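Local atomic coordinates of enoyl-acyl carrier protein reductase (Uncultured bacterium, PDB entry 6KIA), a protein that probably reduces the enoyl-acyl carrier protein double bond in fatty acid synthesis, using NADH, and confers resistance to triclosan. Residues 84-89 with 136-141; 157-162 with 211-216. One frame throughout, in Å; residues are numbered along the deposited sequence.

Contact 1: 84-89 with 136-141. With NAI (1,4-dihydronicotinamide adenine dinucleotide), chain D.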
# COMPACT_ATOMS: atom_id res chain seq x y z
N VAL A 84 -17.57 -11.68 7.80
CA VAL A 84 -17.29 -11.24 9.15
C VAL A 84 -16.67 -9.84 9.03
O VAL A 84 -15.79 -9.64 8.20
CB VAL A 84 -16.34 -12.20 9.89
CG1 VAL A 84 -15.90 -11.61 11.22
CG2 VAL A 84 -17.00 -13.58 10.05
N PRO A 85 -17.19 -8.86 9.79
CA PRO A 85 -16.66 -7.50 9.60
C PRO A 85 -15.26 -7.30 10.19
O PRO A 85 -15.12 -7.00 11.38
CB PRO A 85 -17.69 -6.62 10.33
CG PRO A 85 -18.33 -7.54 11.33
CD PRO A 85 -18.34 -8.90 10.71
N LEU A 86 -14.24 -7.44 9.34
CA LEU A 86 -12.86 -7.41 9.79
C LEU A 86 -12.29 -6.01 9.64
O LEU A 86 -11.27 -5.80 8.97
CB LEU A 86 -12.00 -8.40 8.99
CG LEU A 86 -11.72 -9.79 9.57
CD1 LEU A 86 -10.57 -10.44 8.79
CD2 LEU A 86 -11.44 -9.75 11.06
N MET A 87 -12.96 -5.04 10.25
CA MET A 87 -12.48 -3.67 10.25
C MET A 87 -11.35 -3.47 11.25
O MET A 87 -11.54 -3.68 12.44
CB MET A 87 -13.62 -2.71 10.60
CG MET A 87 -13.19 -1.28 10.49
SD MET A 87 -13.27 -0.70 8.81
CE MET A 87 -15.01 -0.27 8.76
N ALA A 88 -10.17 -3.06 10.78
CA ALA A 88 -9.06 -2.80 11.69
C ALA A 88 -9.09 -1.38 12.21
O ALA A 88 -9.85 -0.55 11.72
CB ALA A 88 -7.75 -3.08 11.04
N GLY A 89 -8.27 -1.11 13.22
CA GLY A 89 -8.23 0.20 13.84
C GLY A 89 -9.19 0.24 15.01
O GLY A 89 -10.04 -0.63 15.18
N ASP A 136 -10.84 -11.39 17.57
CA ASP A 136 -11.99 -12.28 17.64
C ASP A 136 -12.57 -12.49 16.23
O ASP A 136 -12.96 -13.61 15.85
CB ASP A 136 -13.07 -11.70 18.58
CG ASP A 136 -12.67 -11.79 20.06
OD1 ASP A 136 -11.70 -12.50 20.41
OD2 ASP A 136 -13.34 -11.15 20.89
N GLY A 137 -12.60 -11.41 15.45
CA GLY A 137 -12.99 -11.49 14.06
C GLY A 137 -12.09 -12.42 13.25
O GLY A 137 -12.57 -13.28 12.51
N VAL A 138 -10.78 -12.25 13.40
CA VAL A 138 -9.81 -13.06 12.70
C VAL A 138 -10.01 -14.53 13.06
O VAL A 138 -9.92 -15.39 12.20
CB VAL A 138 -8.35 -12.63 12.99
CG1 VAL A 138 -7.36 -13.64 12.42
CG2 VAL A 138 -8.08 -11.28 12.39
N ALA A 139 -10.30 -14.81 14.33
CA ALA A 139 -10.55 -16.19 14.76
C ALA A 139 -11.80 -16.77 14.07
O ALA A 139 -11.75 -17.91 13.59
CB ALA A 139 -10.69 -16.27 16.27
N LYS A 140 -12.89 -15.99 14.03
CA LYS A 140 -14.07 -16.36 13.23
C LYS A 140 -13.73 -16.74 11.79
O LYS A 140 -14.11 -17.82 11.30
CB LYS A 140 -15.08 -15.22 13.20
CG LYS A 140 -16.34 -15.38 14.03
CD LYS A 140 -17.51 -15.54 13.07
CE LYS A 140 -18.83 -15.07 13.65
NZ LYS A 140 -19.91 -15.12 12.61
N VAL A 141 -13.02 -15.83 11.13
CA VAL A 141 -12.67 -16.00 9.73
C VAL A 141 -11.81 -17.24 9.54
O VAL A 141 -12.08 -18.04 8.65
CB VAL A 141 -11.91 -14.77 9.19
CG1 VAL A 141 -11.31 -15.07 7.85
CG2 VAL A 141 -12.85 -13.58 9.10
PA NAI D . -6.35 0.63 -1.76
O1A NAI D . -6.89 -0.05 -2.98
O2A NAI D . -7.17 1.77 -1.19
O5B NAI D . -6.07 -0.50 -0.68
C5B NAI D . -6.18 -0.19 0.70
C4B NAI D . -6.33 -1.58 1.37
O4B NAI D . -6.31 -1.30 2.90
C3B NAI D . -7.45 -2.16 1.10
O3B NAI D . -7.29 -3.62 0.90
C2B NAI D . -8.41 -1.86 2.40
O2B NAI D . -9.53 -2.82 2.42
C1B NAI D . -7.61 -1.95 3.40
N9A NAI D . -8.00 -1.06 4.51
C8A NAI D . -8.06 0.27 4.68
N7A NAI D . -8.51 0.51 5.91
C5A NAI D . -8.72 -0.68 6.51
C6A NAI D . -9.19 -0.91 7.80
N6A NAI D . -9.59 -0.06 8.88
N1A NAI D . -9.33 -2.19 8.19
C2A NAI D . -9.03 -3.22 7.34
N3A NAI D . -8.56 -2.98 6.06
C4A NAI D . -8.41 -1.67 5.66
O3 NAI D . -4.86 1.29 -2.06
PN NAI D . -3.43 0.56 -2.25
O1N NAI D . -3.50 -0.44 -3.36
O2N NAI D . -2.48 1.71 -2.52
O5D NAI D . -3.08 -0.15 -0.86
C5D NAI D . -2.79 -1.54 -0.79
C4D NAI D . -1.42 -1.70 -0.10
O4D NAI D . -0.48 -1.24 -0.91
C3D NAI D . -1.34 -0.82 1.15
O3D NAI D . -0.84 -1.51 2.24
C2D NAI D . -0.32 0.25 0.71
O2D NAI D . 0.26 0.89 1.90
C1D NAI D . 0.53 -0.42 -0.03
N1N NAI D . 1.34 0.43 -0.90
C2N NAI D . 0.80 1.46 -1.63
C3N NAI D . 1.62 2.28 -2.41
C7N NAI D . 1.04 3.42 -3.25
O7N NAI D . 1.77 4.32 -3.67
N7N NAI D . -0.34 3.41 -3.55
C4N NAI D . 2.99 2.07 -2.49
C5N NAI D . 3.53 0.98 -1.79
C6N NAI D . 2.70 0.17 -1.00

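Contact 2: 157-162 with 211-216. With NAI (1,4-dihydronicotinamide adenine dinucleotide), chain D.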
# COMPACT_ATOMS: atom_id res chain seq x y z
N PHE A 157 -1.54 -16.22 1.77
CA PHE A 157 -2.28 -15.17 2.46
C PHE A 157 -1.70 -13.83 2.04
O PHE A 157 -0.54 -13.56 2.34
CB PHE A 157 -2.19 -15.32 4.00
CG PHE A 157 -2.86 -16.55 4.55
CD1 PHE A 157 -4.20 -16.53 4.92
CD2 PHE A 157 -2.14 -17.71 4.72
CE1 PHE A 157 -4.81 -17.65 5.46
CE2 PHE A 157 -2.73 -18.84 5.25
CZ PHE A 157 -4.09 -18.82 5.61
N ALA A 158 -2.48 -13.01 1.34
CA ALA A 158 -1.97 -11.73 0.83
C ALA A 158 -2.56 -10.54 1.62
O ALA A 158 -3.73 -10.17 1.47
CB ALA A 158 -2.27 -11.60 -0.66
N HIS A 159 -1.74 -9.95 2.48
CA HIS A 159 -2.14 -8.81 3.31
C HIS A 159 -2.05 -7.53 2.49
O HIS A 159 -1.08 -7.35 1.78
CB HIS A 159 -1.23 -8.75 4.53
CG HIS A 159 -1.44 -7.58 5.43
ND1 HIS A 159 -0.87 -6.35 5.18
CD2 HIS A 159 -2.06 -7.47 6.63
CE1 HIS A 159 -1.18 -5.51 6.15
NE2 HIS A 159 -1.89 -6.17 7.05
N THR A 160 -3.06 -6.66 2.60
CA THR A 160 -3.04 -5.41 1.84
C THR A 160 -3.37 -4.22 2.72
O THR A 160 -3.39 -3.08 2.24
CB THR A 160 -4.07 -5.40 0.67
OG1 THR A 160 -5.39 -5.40 1.23
CG2 THR A 160 -3.88 -6.59 -0.27
N MET A 161 -3.69 -4.45 3.99
CA MET A 161 -4.31 -3.42 4.81
C MET A 161 -3.38 -2.28 5.15
O MET A 161 -2.27 -2.51 5.61
CB MET A 161 -4.85 -4.01 6.12
CG MET A 161 -5.87 -5.10 5.90
SD MET A 161 -6.47 -5.79 7.44
CE MET A 161 -7.81 -6.85 6.86
N ALA A 162 -3.87 -1.07 4.94
CA ALA A 162 -3.20 0.15 5.37
C ALA A 162 -4.28 1.21 5.57
O ALA A 162 -5.23 1.27 4.79
CB ALA A 162 -2.17 0.63 4.32
N ASN A 211 0.03 -4.04 12.64
CA ASN A 211 -0.34 -5.12 13.55
C ASN A 211 -1.36 -6.12 12.98
O ASN A 211 -1.37 -7.28 13.38
CB ASN A 211 -0.86 -4.52 14.85
CG ASN A 211 0.23 -3.78 15.60
OD1 ASN A 211 1.41 -4.02 15.38
ND2 ASN A 211 -0.17 -2.87 16.48
N THR A 212 -2.18 -5.68 12.04
CA THR A 212 -3.06 -6.59 11.30
C THR A 212 -2.29 -7.75 10.63
O THR A 212 -2.84 -8.85 10.50
CB THR A 212 -3.83 -5.84 10.21
OG1 THR A 212 -2.91 -5.06 9.43
CG2 THR A 212 -4.85 -4.89 10.83
N PHE A 213 -1.06 -7.52 10.18
CA PHE A 213 -0.23 -8.58 9.60
C PHE A 213 0.14 -9.60 10.65
O PHE A 213 0.13 -10.81 10.39
CB PHE A 213 1.03 -7.99 8.96
CG PHE A 213 1.77 -8.91 8.03
CD1 PHE A 213 1.10 -9.64 7.04
CD2 PHE A 213 3.15 -8.96 8.07
CE1 PHE A 213 1.81 -10.45 6.14
CE2 PHE A 213 3.86 -9.77 7.19
CZ PHE A 213 3.19 -10.51 6.21
N LEU A 214 0.45 -9.11 11.85
CA LEU A 214 0.76 -10.01 12.96
C LEU A 214 -0.48 -10.82 13.31
O LEU A 214 -0.38 -12.01 13.58
CB LEU A 214 1.25 -9.25 14.20
CG LEU A 214 1.46 -10.14 15.43
CD1 LEU A 214 2.62 -11.11 15.20
CD2 LEU A 214 1.67 -9.33 16.70
N HIS A 215 -1.65 -10.17 13.32
CA HIS A 215 -2.88 -10.87 13.67
C HIS A 215 -3.22 -11.90 12.62
O HIS A 215 -3.79 -12.94 12.92
CB HIS A 215 -4.03 -9.89 13.84
CG HIS A 215 -3.81 -8.91 14.94
ND1 HIS A 215 -3.22 -9.28 16.13
CD2 HIS A 215 -4.06 -7.58 15.03
CE1 HIS A 215 -3.12 -8.21 16.91
NE2 HIS A 215 -3.62 -7.18 16.27
N LEU A 216 -2.83 -11.62 11.39
CA LEU A 216 -3.01 -12.58 10.31
C LEU A 216 -2.13 -13.79 10.52
O LEU A 216 -2.60 -14.93 10.45
CB LEU A 216 -2.69 -11.92 8.97
CG LEU A 216 -2.51 -12.88 7.79
CD1 LEU A 216 -3.75 -13.77 7.57
CD2 LEU A 216 -2.16 -12.08 6.55
PA NAI D . -6.35 0.63 -1.76
O1A NAI D . -6.89 -0.05 -2.98
O2A NAI D . -7.17 1.77 -1.19
O5B NAI D . -6.07 -0.50 -0.68
C5B NAI D . -6.18 -0.19 0.70
C4B NAI D . -6.33 -1.58 1.37
O4B NAI D . -6.31 -1.30 2.90
C3B NAI D . -7.45 -2.16 1.10
O3B NAI D . -7.29 -3.62 0.90
C2B NAI D . -8.41 -1.86 2.40
O2B NAI D . -9.53 -2.82 2.42
C1B NAI D . -7.61 -1.95 3.40
N9A NAI D . -8.00 -1.06 4.51
C8A NAI D . -8.06 0.27 4.68
N7A NAI D . -8.51 0.51 5.91
C5A NAI D . -8.72 -0.68 6.51
C6A NAI D . -9.19 -0.91 7.80
N6A NAI D . -9.59 -0.06 8.88
N1A NAI D . -9.33 -2.19 8.19
C2A NAI D . -9.03 -3.22 7.34
N3A NAI D . -8.56 -2.98 6.06
C4A NAI D . -8.41 -1.67 5.66
O3 NAI D . -4.86 1.29 -2.06
PN NAI D . -3.43 0.56 -2.25
O1N NAI D . -3.50 -0.44 -3.36
O2N NAI D . -2.48 1.71 -2.52
O5D NAI D . -3.08 -0.15 -0.86
C5D NAI D . -2.79 -1.54 -0.79
C4D NAI D . -1.42 -1.70 -0.10
O4D NAI D . -0.48 -1.24 -0.91
C3D NAI D . -1.34 -0.82 1.15
O3D NAI D . -0.84 -1.51 2.24
C2D NAI D . -0.32 0.25 0.71
O2D NAI D . 0.26 0.89 1.90
C1D NAI D . 0.53 -0.42 -0.03
N1N NAI D . 1.34 0.43 -0.90
C2N NAI D . 0.80 1.46 -1.63
C3N NAI D . 1.62 2.28 -2.41
C7N NAI D . 1.04 3.42 -3.25
O7N NAI D . 1.77 4.32 -3.67
N7N NAI D . -0.34 3.41 -3.55
C4N NAI D . 2.99 2.07 -2.49
C5N NAI D . 3.53 0.98 -1.79
C6N NAI D . 2.70 0.17 -1.00

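Contact 1: 84-89 with 136-141
Leu86 and Gly137 bring the two backbones nearest, 5.9 Å between their CA atoms, where the loop leaving strand 80-83 passes a helix turn and bends at Leu86 in an inverse gamma turn closed by a weak bond from Met87 N to Pro85 O. No side chain on Gly137 intervenes, and Leu86 uses the access: its CD2 rests on the peptide linking that glycine to the next residue, 3.5 Å from both Gly137 C and Val138 N. The other methyl branch turns to Val141, with CD1 3.9 Å from Val141 CG2. Val141 CG2 is shared, since it also meets Val84 CB at 3.8 Å. The two methyls of Val84 part between Gly137 and Lys140. Val84 CG1, anti to the backbone N (chi1 172°), reaches over Gly137, while Val84 CG2 touches Lys140 CD at 3.6 Å. The bend at chi2 of the lysine lets its carbons cover the valine at the exposed margin. Ile51 of strand 47-56 and Phe25 of strand 21-25 continue this apolar layer, and Arg133 hydrogen-bonds Met87 O. Beyond the anchored leucine the loop reads the cofactor through its backbone: Ala88 N donates to N1A of NAI at 2.9 Å, and N6A donates to Ala88 O, also at 2.9 Å. Paired bonds of this kind identify the adenine edge by its acceptor and its amino group together. Here they lie just after a parallel strand, consistent with the adenine end of a Rossmann-fold dinucleotide site.

Contact 2: 157-162 with 211-216
His159 sends an essentially straight hydrogen bond to Thr212, from NE2 to OG1 at 2.8 Å, with the oxygen lying in the imidazole plane. With CG anti to the backbone N (chi1 175°), the ring leaves the strand end and reaches the helix. Phe213 then occupies one face: its CB sits over the imidazole in a CH-pi contact, and its ring presents an edge in a T-shaped pair, centroids 5.1 Å apart and planes at 63°. Met161 N lies over the opposite face, so the imidazole is flanked on both sides as well as held at its edge. Thr212 OG1 is also bonded to Val208 O, one turn back, which fixes the hydroxyl as it receives the histidine N-H. Strand 157-159 and helix 211-216 run antiparallel at 166°, within an elaborated beta-alpha-beta crossover in which several helices, 196-219 among them, join the parallel neighbours 155-159 and 234-240. Farther along the strand and helix, Leu216 CD1 packs on Phe157 CD1 at 3.9 Å, and the Phe157 ring meets that of Tyr236. Toward the cofactor, Met161 SD touches Thr212 CB at 3.8 Å, while the extended Met161 chain passes the N3A-C2A side of the adenine, with Met161 CG 3.4 Å from N3A of NAI. Thr160 OG1 donates to O3B of the adenosine ribose of NAI at 2.6 Å, and Ala162 N to O4B of the same sugar at 3.2 Å; O3D of the nicotinamide ribose donates to Thr160 O.

Overall arrangement
The two contacts follow each other along the chain, 84-89 with 136-141 closing before 157-162 with 211-216 opens, and their centres lie about 11 Å apart. Helix 120-146 carries the 136-141 half of contact 1 and leads on to strand 155-159; helix 196-219, which carries 211-216, packs against helix 120-146, and Val138 CG1 touches His215 O. Ala88 CB also packs against Thr212 CG2. Together they illustrate how a Rossmann-type parallel sheet builds a nucleotide site: loops leaving two of its strands, 80-83 and 155-159, converge on one NADH. The former supplies the adenine-reading backbone, the latter the residues beside the adenine and riboses, while helices 120-146 and 196-219 pack against these loops.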